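Local coordinates for protein sialidase B (Streptococcus pneumoniae TIGR4, PDB 4XJZ) that hydrolyses glycosidic linkages of terminal sialic acid residues in oligosaccharides, glycoproteins and glycolipids, as an exo-alpha-sialidase of glycosyl hydrolase family 33, at residues Gly29-Val34 and Asp113-Thr118; Ala81-Asn86 and Thr135-Ser140; Arg218-Ile223 and Ser290-Asp295; Lys300-Ala305 and Met423-Asn428. The protein carries 1 engineered substitution. All coordinates share one frame; numbering follows the deposited sequence.

Contact 1: Gly29-Val34 and Asp113-Thr118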
loop_
_atom_site.group_PDB
_atom_site.type_symbol
_atom_site.label_atom_id
_atom_site.label_comp_id
_atom_site.label_asym_id
_atom_site.label_seq_id
_atom_site.Cartn_x
_atom_site.Cartn_y
_atom_site.Cartn_z
ATOM N N GLY A 29 -14.800 -32.023 22.203
ATOM C CA GLY A 29 -15.052 -30.664 22.642
ATOM C C GLY A 29 -15.427 -29.779 21.466
ATOM O O GLY A 29 -15.361 -30.203 20.310
ATOM N N GLU A 30 -15.798 -28.538 21.757
ATOM C CA GLU A 30 -16.353 -27.668 20.728
ATOM C C GLU A 30 -15.375 -26.618 20.189
ATOM O O GLU A 30 -15.748 -25.807 19.336
ATOM C CB GLU A 30 -17.626 -27.009 21.246
ATOM C CG GLU A 30 -18.744 -28.010 21.514
ATOM C CD GLU A 30 -20.010 -27.348 22.005
ATOM O OE1 GLU A 30 -19.905 -26.395 22.803
ATOM O OE2 GLU A 30 -21.107 -27.777 21.585
ATOM N N SER A 31 -14.139 -26.637 20.687
ATOM C CA SER A 31 -13.081 -25.735 20.213
ATOM C C SER A 31 -11.927 -26.491 19.548
ATOM O O SER A 31 -11.429 -27.485 20.083
ATOM C CB SER A 31 -12.544 -24.891 21.373
ATOM O OG SER A 31 -13.518 -23.966 21.816
ATOM N N GLN A 32 -11.480 -26.012 18.389
ATOM C CA GLN A 32 -10.383 -26.677 17.684
ATOM C C GLN A 32 -9.447 -25.677 17.030
ATOM O O GLN A 32 -9.853 -24.556 16.708
ATOM C CB GLN A 32 -10.921 -27.623 16.604
ATOM C CG GLN A 32 -11.251 -29.030 17.079
ATOM C CD GLN A 32 -12.592 -29.132 17.776
ATOM O OE1 GLN A 32 -13.529 -28.393 17.468
ATOM N NE2 GLN A 32 -12.693 -30.058 18.723
ATOM N N THR A 33 -8.198 -26.093 16.835
ATOM C CA THR A 33 -7.218 -25.301 16.096
ATOM C C THR A 33 -6.568 -26.198 15.051
ATOM O O THR A 33 -6.224 -27.341 15.338
ATOM C CB THR A 33 -6.149 -24.711 17.029
ATOM O OG1 THR A 33 -6.758 -23.773 17.925
ATOM C CG2 THR A 33 -5.055 -24.000 16.233
ATOM N N VAL A 34 -6.452 -25.701 13.822
ATOM C CA VAL A 34 -5.738 -26.409 12.769
ATOM C C VAL A 34 -4.491 -25.612 12.415
ATOM O O VAL A 34 -4.575 -24.409 12.150
ATOM C CB VAL A 34 -6.598 -26.574 11.493
ATOM C CG1 VAL A 34 -5.811 -27.323 10.416
ATOM C CG2 VAL A 34 -7.891 -27.306 11.806
ATOM N N ASP A 113 -13.213 -21.085 18.090
ATOM C CA ASP A 113 -13.307 -20.837 19.530
ATOM C C ASP A 113 -14.762 -20.818 19.969
ATOM O O ASP A 113 -15.474 -19.846 19.725
ATOM C CB ASP A 113 -12.638 -19.498 19.860
ATOM C CG ASP A 113 -12.567 -19.211 21.359
ATOM O OD1 ASP A 113 -13.281 -19.853 22.159
ATOM O OD2 ASP A 113 -11.787 -18.313 21.731
ATOM N N SER A 114 -15.200 -21.889 20.627
ATOM C CA SER A 114 -16.606 -22.034 21.007
ATOM C C SER A 114 -17.031 -21.074 22.114
ATOM O O SER A 114 -18.179 -20.628 22.154
ATOM C CB SER A 114 -16.905 -23.477 21.419
ATOM O OG SER A 114 -16.187 -23.839 22.578
ATOM N N LYS A 115 -16.110 -20.750 23.010
ATOM C CA LYS A 115 -16.456 -19.908 24.151
ATOM C C LYS A 115 -16.605 -18.444 23.750
ATOM O O LYS A 115 -17.526 -17.766 24.199
ATOM C CB LYS A 115 -15.454 -20.106 25.286
ATOM C CG LYS A 115 -15.505 -21.531 25.825
ATOM C CD LYS A 115 -14.569 -21.770 26.992
ATOM C CE LYS A 115 -14.439 -23.265 27.253
ATOM N NZ LYS A 115 -14.022 -23.979 26.012
ATOM N N ASP A 116 -15.719 -17.970 22.877
ATOM C CA ASP A 116 -15.838 -16.612 22.351
ATOM C C ASP A 116 -16.687 -16.540 21.077
ATOM O O ASP A 116 -16.875 -15.458 20.519
ATOM C CB ASP A 116 -14.452 -16.010 22.103
ATOM C CG ASP A 116 -13.801 -15.492 23.372
ATOM O OD1 ASP A 116 -14.349 -15.734 24.469
ATOM O OD2 ASP A 116 -12.738 -14.849 23.269
ATOM N N LYS A 117 -17.199 -17.693 20.637
ATOM C CA LYS A 117 -17.987 -17.804 19.402
ATOM C C LYS A 117 -17.311 -17.120 18.215
ATOM O O LYS A 117 -17.966 -16.414 17.437
ATOM C CB LYS A 117 -19.393 -17.223 19.580
ATOM C CG LYS A 117 -20.255 -17.895 20.643
ATOM C CD LYS A 117 -21.730 -17.660 20.305
ATOM C CE LYS A 117 -22.584 -17.458 21.537
ATOM N NZ LYS A 117 -23.719 -16.523 21.238
ATOM N N THR A 118 -16.009 -17.345 18.073
ATOM C CA THR A 118 -15.221 -16.631 17.078
ATOM C C THR A 118 -14.352 -17.574 16.249
ATOM O O THR A 118 -13.751 -18.520 16.780
ATOM C CB THR A 118 -14.326 -15.572 17.759
ATOM O OG1 THR A 118 -15.145 -14.627 18.459
ATOM C CG2 THR A 118 -13.478 -14.831 16.732
HETATM O O HOH W 1 -12.846 -22.120 23.617
#

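Contact 2: Ala81-Asn86 and Thr135-Ser140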
loop_
_atom_site.group_PDB
_atom_site.type_symbol
_atom_site.label_atom_id
_atom_site.label_comp_id
_atom_site.label_asym_id
_atom_site.label_seq_id
_atom_site.Cartn_x
_atom_site.Cartn_y
_atom_site.Cartn_z
ATOM N N ALA A 81 -26.758 -28.499 7.612
ATOM C CA ALA A 81 -28.133 -28.306 7.152
ATOM C C ALA A 81 -29.169 -28.491 8.263
ATOM O O ALA A 81 -30.171 -27.783 8.295
ATOM C CB ALA A 81 -28.436 -29.221 5.982
ATOM N N GLN A 82 -28.933 -29.439 9.165
ATOM C CA GLN A 82 -29.865 -29.691 10.267
ATOM C C GLN A 82 -29.874 -28.556 11.291
ATOM O O GLN A 82 -30.883 -28.318 11.964
ATOM C CB GLN A 82 -29.529 -31.003 10.975
ATOM C CG GLN A 82 -29.884 -32.253 10.186
ATOM C CD GLN A 82 -28.987 -32.473 8.985
ATOM O OE1 GLN A 82 -27.816 -32.821 9.130
ATOM N NE2 GLN A 82 -29.534 -32.277 7.792
ATOM N N LYS A 83 -28.742 -27.871 11.422
ATOM C CA LYS A 83 -28.636 -26.735 12.332
ATOM C C LYS A 83 -29.027 -25.426 11.638
ATOM O O LYS A 83 -29.247 -24.403 12.291
ATOM C CB LYS A 83 -27.225 -26.657 12.925
ATOM C CG LYS A 83 -26.903 -27.804 13.879
ATOM C CD LYS A 83 -25.447 -27.780 14.340
ATOM C CE LYS A 83 -25.105 -28.994 15.197
ATOM N NZ LYS A 83 -25.373 -30.267 14.481
ATOM N N GLY A 84 -29.128 -25.468 10.315
ATOM C CA GLY A 84 -29.487 -24.293 9.542
ATOM C C GLY A 84 -28.388 -23.245 9.489
ATOM O O GLY A 84 -28.660 -22.042 9.492
ATOM N N ILE A 85 -27.145 -23.707 9.417
ATOM C CA ILE A 85 -25.983 -22.816 9.416
ATOM C C ILE A 85 -25.133 -22.988 8.149
ATOM O O ILE A 85 -24.754 -24.111 7.797
ATOM C CB ILE A 85 -25.096 -23.086 10.636
ATOM C CG1 ILE A 85 -25.822 -22.709 11.931
ATOM C CG2 ILE A 85 -23.783 -22.323 10.520
ATOM C CD1 ILE A 85 -25.160 -23.246 13.190
ATOM N N ASN A 86 -24.834 -21.877 7.473
ATOM C CA ASN A 86 -23.948 -21.889 6.309
ATOM C C ASN A 86 -22.979 -20.707 6.316
ATOM O O ASN A 86 -23.250 -19.664 5.708
ATOM C CB ASN A 86 -24.743 -21.911 5.004
ATOM C CG ASN A 86 -25.554 -23.182 4.837
ATOM O OD1 ASN A 86 -25.000 -24.270 4.680
ATOM N ND2 ASN A 86 -26.875 -23.047 4.851
ATOM N N THR A 135 -24.684 -17.650 16.615
ATOM C CA THR A 135 -24.863 -19.091 16.717
ATOM C C THR A 135 -23.589 -19.786 16.271
ATOM O O THR A 135 -23.302 -19.873 15.076
ATOM C CB THR A 135 -26.031 -19.577 15.843
ATOM O OG1 THR A 135 -27.211 -18.834 16.168
ATOM C CG2 THR A 135 -26.294 -21.061 16.072
ATOM N N PHE A 136 -22.822 -20.281 17.232
ATOM C CA PHE A 136 -21.550 -20.914 16.913
ATOM C C PHE A 136 -21.760 -22.335 16.393
ATOM O O PHE A 136 -22.623 -23.064 16.883
ATOM C CB PHE A 136 -20.645 -20.932 18.139
ATOM C CG PHE A 136 -19.267 -21.458 17.866
ATOM C CD1 PHE A 136 -18.324 -20.665 17.229
ATOM C CD2 PHE A 136 -18.913 -22.742 18.245
ATOM C CE1 PHE A 136 -17.054 -21.145 16.973
ATOM C CE2 PHE A 136 -17.645 -23.233 17.988
ATOM C CZ PHE A 136 -16.709 -22.430 17.354
ATOM N N LEU A 137 -20.968 -22.715 15.396
ATOM C CA LEU A 137 -20.955 -24.082 14.910
ATOM C C LEU A 137 -19.568 -24.690 15.099
ATOM O O LEU A 137 -18.635 -24.373 14.362
ATOM C CB LEU A 137 -21.378 -24.138 13.441
ATOM C CG LEU A 137 -21.296 -25.490 12.733
ATOM C CD1 LEU A 137 -22.016 -26.552 13.550
ATOM C CD2 LEU A 137 -21.890 -25.379 11.334
ATOM N N PRO A 138 -19.415 -25.551 16.112
ATOM C CA PRO A 138 -18.133 -26.252 16.253
ATOM C C PRO A 138 -17.867 -27.096 15.013
ATOM O O PRO A 138 -18.788 -27.746 14.526
ATOM C CB PRO A 138 -18.355 -27.149 17.476
ATOM C CG PRO A 138 -19.502 -26.503 18.229
ATOM C CD PRO A 138 -20.380 -25.913 17.165
ATOM N N ILE A 139 -16.641 -27.078 14.495
ATOM C CA ILE A 139 -16.350 -27.816 13.268
ATOM C C ILE A 139 -16.461 -29.313 13.537
ATOM O O ILE A 139 -16.655 -30.112 12.621
ATOM C CB ILE A 139 -14.962 -27.478 12.700
ATOM C CG1 ILE A 139 -13.852 -28.022 13.603
ATOM C CG2 ILE A 139 -14.817 -25.975 12.497
ATOM C CD1 ILE A 139 -12.466 -27.813 13.030
ATOM N N SER A 140 -16.364 -29.671 14.811
ATOM C CA SER A 140 -16.447 -31.053 15.257
ATOM C C SER A 140 -17.889 -31.528 15.406
ATOM O O SER A 140 -18.144 -32.731 15.465
ATOM C CB SER A 140 -15.717 -31.205 16.593
ATOM O OG SER A 140 -16.083 -30.158 17.481
#

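Contact 3: Arg218-Ile223 and Ser290-Asp295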
loop_
_atom_site.group_PDB
_atom_site.type_symbol
_atom_site.label_atom_id
_atom_site.label_comp_id
_atom_site.label_asym_id
_atom_site.label_seq_id
_atom_site.Cartn_x
_atom_site.Cartn_y
_atom_site.Cartn_z
ATOM N N ARG A 218 22.049 3.794 5.124
ATOM C CA ARG A 218 20.712 3.656 5.695
ATOM C C ARG A 218 19.713 3.602 4.557
ATOM O O ARG A 218 19.823 4.380 3.617
ATOM C CB ARG A 218 20.399 4.834 6.616
ATOM C CG ARG A 218 18.961 4.855 7.116
ATOM C CD ARG A 218 18.764 5.922 8.168
ATOM N NE ARG A 218 19.356 5.505 9.444
ATOM C CZ ARG A 218 19.323 6.226 10.557
ATOM N NH1 ARG A 218 18.728 7.411 10.569
ATOM N NH2 ARG A 218 19.895 5.754 11.665
ATOM N N VAL A 219 18.761 2.674 4.649
ATOM C CA VAL A 219 17.693 2.544 3.656
ATOM C C VAL A 219 16.426 3.127 4.275
ATOM O O VAL A 219 16.026 2.731 5.379
ATOM C CB VAL A 219 17.474 1.067 3.242
ATOM C CG1 VAL A 219 16.444 0.977 2.112
ATOM C CG2 VAL A 219 18.777 0.445 2.776
ATOM N N LEU A 220 15.809 4.072 3.568
ATOM C CA LEU A 220 14.642 4.785 4.082
ATOM C C LEU A 220 13.421 4.368 3.282
ATOM O O LEU A 220 13.503 4.164 2.065
ATOM C CB LEU A 220 14.839 6.302 3.955
ATOM C CG LEU A 220 13.750 7.234 4.494
ATOM C CD1 LEU A 220 13.562 7.027 6.013
ATOM C CD2 LEU A 220 14.099 8.694 4.179
ATOM N N SER A 221 12.297 4.222 3.972
ATOM C CA SER A 221 11.028 3.919 3.314
ATOM C C SER A 221 9.964 4.911 3.756
ATOM O O SER A 221 9.883 5.255 4.925
ATOM C CB SER A 221 10.581 2.510 3.707
ATOM O OG SER A 221 9.292 2.238 3.154
ATOM N N SER A 222 9.127 5.357 2.818
ATOM C CA SER A 222 7.936 6.121 3.183
ATOM C C SER A 222 6.696 5.402 2.671
ATOM O O SER A 222 6.784 4.499 1.832
ATOM C CB SER A 222 8.009 7.589 2.717
ATOM O OG SER A 222 7.960 7.737 1.303
ATOM N N ILE A 223 5.543 5.783 3.205
ATOM C CA ILE A 223 4.301 5.061 2.918
ATOM C C ILE A 223 3.120 5.972 3.257
ATOM O O ILE A 223 3.227 6.878 4.082
ATOM C CB ILE A 223 4.213 3.775 3.773
ATOM C CG1 ILE A 223 3.175 2.784 3.232
ATOM C CG2 ILE A 223 3.873 4.092 5.207
ATOM C CD1 ILE A 223 3.730 1.793 2.305
ATOM N N SER A 290 3.752 9.923 -1.533
ATOM C CA SER A 290 5.019 10.536 -1.143
ATOM C C SER A 290 6.178 10.126 -2.045
ATOM O O SER A 290 6.125 9.116 -2.758
ATOM C CB SER A 290 5.357 10.222 0.318
ATOM O OG SER A 290 5.588 8.836 0.527
ATOM N N SER A 291 7.244 10.928 -2.003
ATOM C CA SER A 291 8.456 10.673 -2.786
ATOM C C SER A 291 9.642 11.233 -2.017
ATOM O O SER A 291 9.525 12.274 -1.362
ATOM C CB SER A 291 8.370 11.335 -4.164
ATOM O OG SER A 291 9.403 10.869 -5.011
ATOM N N ILE A 292 10.777 10.541 -2.096
ATOM C CA ILE A 292 11.952 10.916 -1.308
ATOM C C ILE A 292 13.209 11.078 -2.162
ATOM O O ILE A 292 13.390 10.403 -3.173
ATOM C CB ILE A 292 12.187 9.913 -0.158
ATOM C CG1 ILE A 292 12.259 8.480 -0.657
ATOM C CG2 ILE A 292 11.061 9.990 0.855
ATOM C CD1 ILE A 292 12.221 7.458 0.512
ATOM N N VAL A 293 14.081 11.983 -1.741
ATOM C CA VAL A 293 15.394 12.100 -2.379
ATOM C C VAL A 293 16.388 12.536 -1.319
ATOM O O VAL A 293 15.995 13.077 -0.279
ATOM C CB VAL A 293 15.356 13.112 -3.550
ATOM C CG1 VAL A 293 15.371 14.546 -3.024
ATOM C CG2 VAL A 293 16.523 12.870 -4.513
ATOM N N GLU A 294 17.674 12.263 -1.552
ATOM C CA GLU A 294 18.716 12.784 -0.659
ATOM C C GLU A 294 19.530 13.871 -1.363
ATOM O O GLU A 294 19.907 13.729 -2.539
ATOM C CB GLU A 294 19.637 11.674 -0.160
ATOM C CG GLU A 294 20.587 12.158 0.953
ATOM C CD GLU A 294 21.407 11.041 1.562
ATOM O OE1 GLU A 294 21.991 10.260 0.784
ATOM O OE2 GLU A 294 21.448 10.944 2.814
ATOM N N ASP A 295 19.766 14.969 -0.650
ATOM C CA ASP A 295 20.518 16.105 -1.190
ATOM C C ASP A 295 21.981 16.058 -0.772
ATOM O O ASP A 295 22.274 16.022 0.417
ATOM C CB ASP A 295 19.910 17.413 -0.694
ATOM C CG ASP A 295 20.658 18.625 -1.196
ATOM O OD1 ASP A 295 20.928 18.698 -2.410
ATOM O OD2 ASP A 295 20.976 19.501 -0.372
#

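Contact 4: Lys300-Ala305 and Met423-Asn428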
loop_
_atom_site.group_PDB
_atom_site.type_symbol
_atom_site.label_atom_id
_atom_site.label_comp_id
_atom_site.label_asym_id
_atom_site.label_seq_id
_atom_site.Cartn_x
_atom_site.Cartn_y
_atom_site.Cartn_z
ATOM N N LYS A 300 20.680 16.794 3.650
ATOM C CA LYS A 300 19.311 16.565 4.106
ATOM C C LYS A 300 18.596 15.527 3.248
ATOM O O LYS A 300 18.885 15.360 2.056
ATOM C CB LYS A 300 18.493 17.860 4.042
ATOM C CG LYS A 300 18.922 18.973 5.004
ATOM C CD LYS A 300 17.956 20.155 4.876
ATOM C CE LYS A 300 18.301 21.279 5.839
ATOM N NZ LYS A 300 18.297 20.812 7.254
ATOM N N THR A 301 17.643 14.844 3.866
ATOM C CA THR A 301 16.702 14.003 3.131
ATOM C C THR A 301 15.469 14.875 2.893
ATOM O O THR A 301 15.040 15.626 3.781
ATOM C CB THR A 301 16.358 12.716 3.913
ATOM O OG1 THR A 301 17.565 11.984 4.187
ATOM C CG2 THR A 301 15.418 11.827 3.121
ATOM N N ILE A 302 14.929 14.804 1.681
ATOM C CA ILE A 302 13.776 15.614 1.297
ATOM C C ILE A 302 12.610 14.699 0.936
ATOM O O ILE A 302 12.768 13.744 0.176
ATOM C CB ILE A 302 14.130 16.536 0.120
ATOM C CG1 ILE A 302 15.205 17.540 0.559
ATOM C CG2 ILE A 302 12.909 17.278 -0.375
ATOM C CD1 ILE A 302 15.849 18.287 -0.591
ATOM N N LEU A 303 11.448 14.969 1.521
ATOM C CA LEU A 303 10.257 14.185 1.232
ATOM C C LEU A 303 9.151 15.106 0.748
ATOM O O LEU A 303 8.835 16.101 1.401
ATOM C CB LEU A 303 9.808 13.415 2.484
ATOM C CG LEU A 303 8.613 12.460 2.307
ATOM C CD1 LEU A 303 8.796 11.287 3.259
ATOM C CD2 LEU A 303 7.294 13.158 2.586
ATOM N N LEU A 304 8.547 14.767 -0.390
ATOM C CA LEU A 304 7.387 15.505 -0.870
ATOM C C LEU A 304 6.150 14.618 -0.796
ATOM O O LEU A 304 6.258 13.394 -0.832
ATOM C CB LEU A 304 7.604 15.973 -2.311
ATOM C CG LEU A 304 8.305 17.308 -2.569
ATOM C CD1 LEU A 304 9.666 17.377 -1.930
ATOM C CD2 LEU A 304 8.434 17.569 -4.068
ATOM N N ALA A 305 4.975 15.235 -0.714
ATOM C CA ALA A 305 3.712 14.489 -0.812
ATOM C C ALA A 305 2.597 15.416 -1.256
ATOM O O ALA A 305 2.699 16.620 -1.078
ATOM C CB ALA A 305 3.360 13.871 0.532
ATOM N N MET A 423 6.497 19.846 1.034
ATOM C CA MET A 423 7.847 19.319 1.224
ATOM C C MET A 423 8.209 19.338 2.699
ATOM O O MET A 423 7.864 20.280 3.405
ATOM C CB MET A 423 8.829 20.194 0.441
ATOM C CG MET A 423 10.285 20.004 0.777
ATOM S SD MET A 423 11.212 21.234 -0.168
ATOM C CE MET A 423 12.591 21.508 0.939
ATOM N N THR A 424 8.897 18.296 3.161
ATOM C CA THR A 424 9.532 18.344 4.475
ATOM C C THR A 424 10.958 17.853 4.328
ATOM O O THR A 424 11.325 17.268 3.302
ATOM C CB THR A 424 8.780 17.513 5.543
ATOM O OG1 THR A 424 9.482 17.605 6.792
ATOM C CG2 THR A 424 8.672 16.058 5.144
ATOM N N THR A 425 11.787 18.133 5.332
ATOM C CA THR A 425 13.172 17.680 5.296
ATOM C C THR A 425 13.555 17.014 6.608
ATOM O O THR A 425 12.930 17.242 7.646
ATOM C CB THR A 425 14.150 18.836 5.010
ATOM O OG1 THR A 425 14.156 19.734 6.121
ATOM C CG2 THR A 425 13.734 19.596 3.761
ATOM N N SER A 426 14.581 16.177 6.551
ATOM C CA SER A 426 15.143 15.579 7.745
ATOM C C SER A 426 16.639 15.822 7.739
ATOM O O SER A 426 17.306 15.616 6.718
ATOM C CB SER A 426 14.887 14.075 7.774
ATOM O OG SER A 426 15.526 13.503 8.908
ATOM N N GLN A 427 17.171 16.229 8.887
ATOM C CA GLN A 427 18.609 16.459 9.010
ATOM C C GLN A 427 19.307 15.313 9.736
ATOM O O GLN A 427 20.512 15.370 10.018
ATOM C CB GLN A 427 18.858 17.765 9.754
ATOM C CG GLN A 427 18.400 17.739 11.193
ATOM C CD GLN A 427 18.662 19.051 11.897
ATOM O OE1 GLN A 427 18.371 20.125 11.362
ATOM N NE2 GLN A 427 19.226 18.976 13.100
ATOM N N ASN A 428 18.546 14.274 10.059
ATOM C CA ASN A 428 19.075 13.124 10.767
ATOM C C ASN A 428 18.650 11.823 10.088
ATOM O O ASN A 428 18.408 10.805 10.744
ATOM C CB ASN A 428 18.647 13.154 12.232
ATOM C CG ASN A 428 17.175 13.378 12.387
ATOM O OD1 ASN A 428 16.410 13.064 11.479
ATOM N ND2 ASN A 428 16.756 13.912 13.525
HETATM O O HOH W 2 15.788 19.349 7.960
#

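Contact 1: Gly29-Val34 and Asp113-Thr118
The hairpin turn between strands 102-113 and 118-123, in the N-terminal lectin-like domain, meets the run-in to strand 32-39 through two serine hydroxyls. Ser-31 OG and Ser-114 OG lie 2.8 Å apart in a hydrogen bond whose direction stays open. Ser-114 turns OG between its own backbone N and carbonyl carbon (chi1 64°), which aims the hydroxyl across the gap at Ser-31. Ser-114 CB rests 3.3 Å from Glu-30 O, and the CB atoms of Glu-30 and Ser-114 pack alongside. A water on the same Ser-31 OG, 2.7 Å away, also donates to Asp-113 OD1 and accepts from Lys-115 NZ. Asp-113 OD1 is also the acceptor of an Asx motif, met from above the carboxylate plane by Asp-116 N at 3.2 Å with a nearly straight N-H (174°). The turn closes as a G1 beta bulge, with Lys-117 and Thr-118 both facing Asp-113. Beyond the serines, Gln-32 bonds through its backbone to Ser-112, where strand 32-39 pairs with strand 102-113. The backbone of Thr-33 bonds that of Phe-173 in strand 166-173, the other neighbour, while the loop residues Phe-136 and Pro-138 lie against Ser-114 and Glu-30.

Contact 2: Ala81-Asn86 and Thr135-Ser140
Ile-85 lays its two branches over Leu-137, the side chains sliding past each other in opposite directions. Its CG2 meets Leu-137 CD2 at 3.7 Å, while CD1 passes on to reach Leu-137 CB at 3.9 Å. With CG1 beside the backbone N (chi1 -66°) and the chain extended beyond it, CD1 also gets as far as Thr-135, touching CG2 of that threonine at 3.8 Å. Thr-135 offers this methyl rather than its hydroxyl because CG2 stands opposite its backbone N. Leu-137 spends its second methyl on Lys-83: CD1 is 3.7 Å from Lys-83 CD, and the two side chains cross at about a right angle. Between the two segments the touching side-chain atoms are all carbons, with Ile-85 and Leu-137 the buried pair. The lysine covers the leucine with its aliphatic part, then bends at the last torsion (chi4 57°) and takes its ammonium to a salt bridge with Asp-80 and a hydrogen bond to Asn-141 O. Gly-84 and Ile-85 both face Asp-80 in a G1 beta bulge, which closes the hairpin between strands 74-80 and 85-91. Strand 85-91 is an outermost strand of its six-stranded sheet, and the loop 135-140, on its way from strand 126-132 to strand 147-150, packs against it near the hairpin. Leu-137 also touches Ile-78 and Asp-80 of strand 74-80, and Tyr-119 of strand 118-123 stacks with Phe-136.

Contact 3: Arg218-Ile223 and Ser290-Asp295
Ser-222 and Ser-290 turn their hydroxyls toward each other between two strands of the catalytic beta-propeller, strands 219-223 and 290-294. The OG atoms are 2.7 Å apart and hydrogen-bonded, with the donor undecided. Both serines hold OG between backbone N and carbonyl carbon (chi1 68° and 65°), and this matching choice brings the two oxygens together. Next to them Ile-292 points its CB across the gap and splits its branches: CG2 lies 3.9 Å from Ser-222 OG, while CD1 reaches forward to Leu-220, 3.9 Å from its carbonyl O and 4.3 Å from CG. The strand axes run nearly antiparallel (162°) at 7.1 Å, too far for backbone pairing, so the two sheets meet here through side chains. Leu-303 of strand 301-308 packs on both Ser-222 and Ile-292, and Tyr-243 of strand 237-244 touches Leu-220. On the far face of its strand, Ile-223 has its side chain about 6 Å from that of Arg-207, assigned to substrate binding by similarity. Ser-222 OG is hydrogen-bonded to Thr-210 OG1 as well, so the pair is a buried polar link beside the apolar Leu-220 and Ile-292 contact, and Ser-222 OG joins Ser-290 to Thr-210.

Contact 4: Lys300-Ala305 and Met423-Asn428
Ser-426 OG is gripped by several groups at the head of an Asp-box (BNR 2) turn: the backbone N of Gly-430, the carbonyl O of Ser-432 and, more weakly, Asn-428 N at 3.3 Å. Strand 420-426, which leads into this turn, lies antiparallel to strand 301-308 in a sheet of the propeller. Four backbone hydrogen bonds join them. Thr-301 and Ser-426 exchange one pair, Leu-303 and Thr-424 the other, the shortest being Thr-424 N to Leu-303 O at 2.8 Å. Between them stands the non-hydrogen-bonded pair Ile-302 with Thr-425, and beyond Leu-303 comes Leu-304 with Met-423.

The face bearing those non-hydrogen-bonded pairs is largely apolar. Met-423 swings CG to the side opposite its backbone N (chi1 166°) and crosses both neighbours: CG is 4.0 Å from Ile-302 CG2, and CB is 3.8 Å from Leu-304 CD1. Ile-302 and Thr-425 lie side by side, CG1 to CG2 at 4.1 Å. On the other face Leu-303 and Thr-424 run alongside each other, Leu-303 CB 3.9 Å from Thr-424 CG2. The threonine's OG1 is turned from this pair to bond Glu-434 O, while Trp-433 covers Thr-301, Thr-424 and Ser-426.

At the open end Lys-300 stretches past Thr-425 and beside Gln-427. A water there accepts from Lys-300 NZ at 3.0 Å and sits a short 2.5 Å from Thr-425 OG1, the direction of that bond being open.

Contacts 1 and 2 belong to the N-terminal lectin-like domain, contacts 3 and 4 to the propeller, on opposite sides of the chain's centre. Contact 1 is centred about 13 Å from contact 2, and their segments alternate along the chain; Ser-140 OG meets Gly-29 O and Gln-32 OE1, so both bind the loop 135-140 into one corner. About 45 Å from contact 1, contact 3 opens after both have closed. Contact 4 follows it, centred about 8 Å away. Strands 286-294 and 301-308, neighbours in one sheet, pack on strand 219-226 of the next, and strand 420-426, leading into an Asp-box, pairs with 301-308. The propeller carries the presumed active site; contacts 1 and 2 lie away from it.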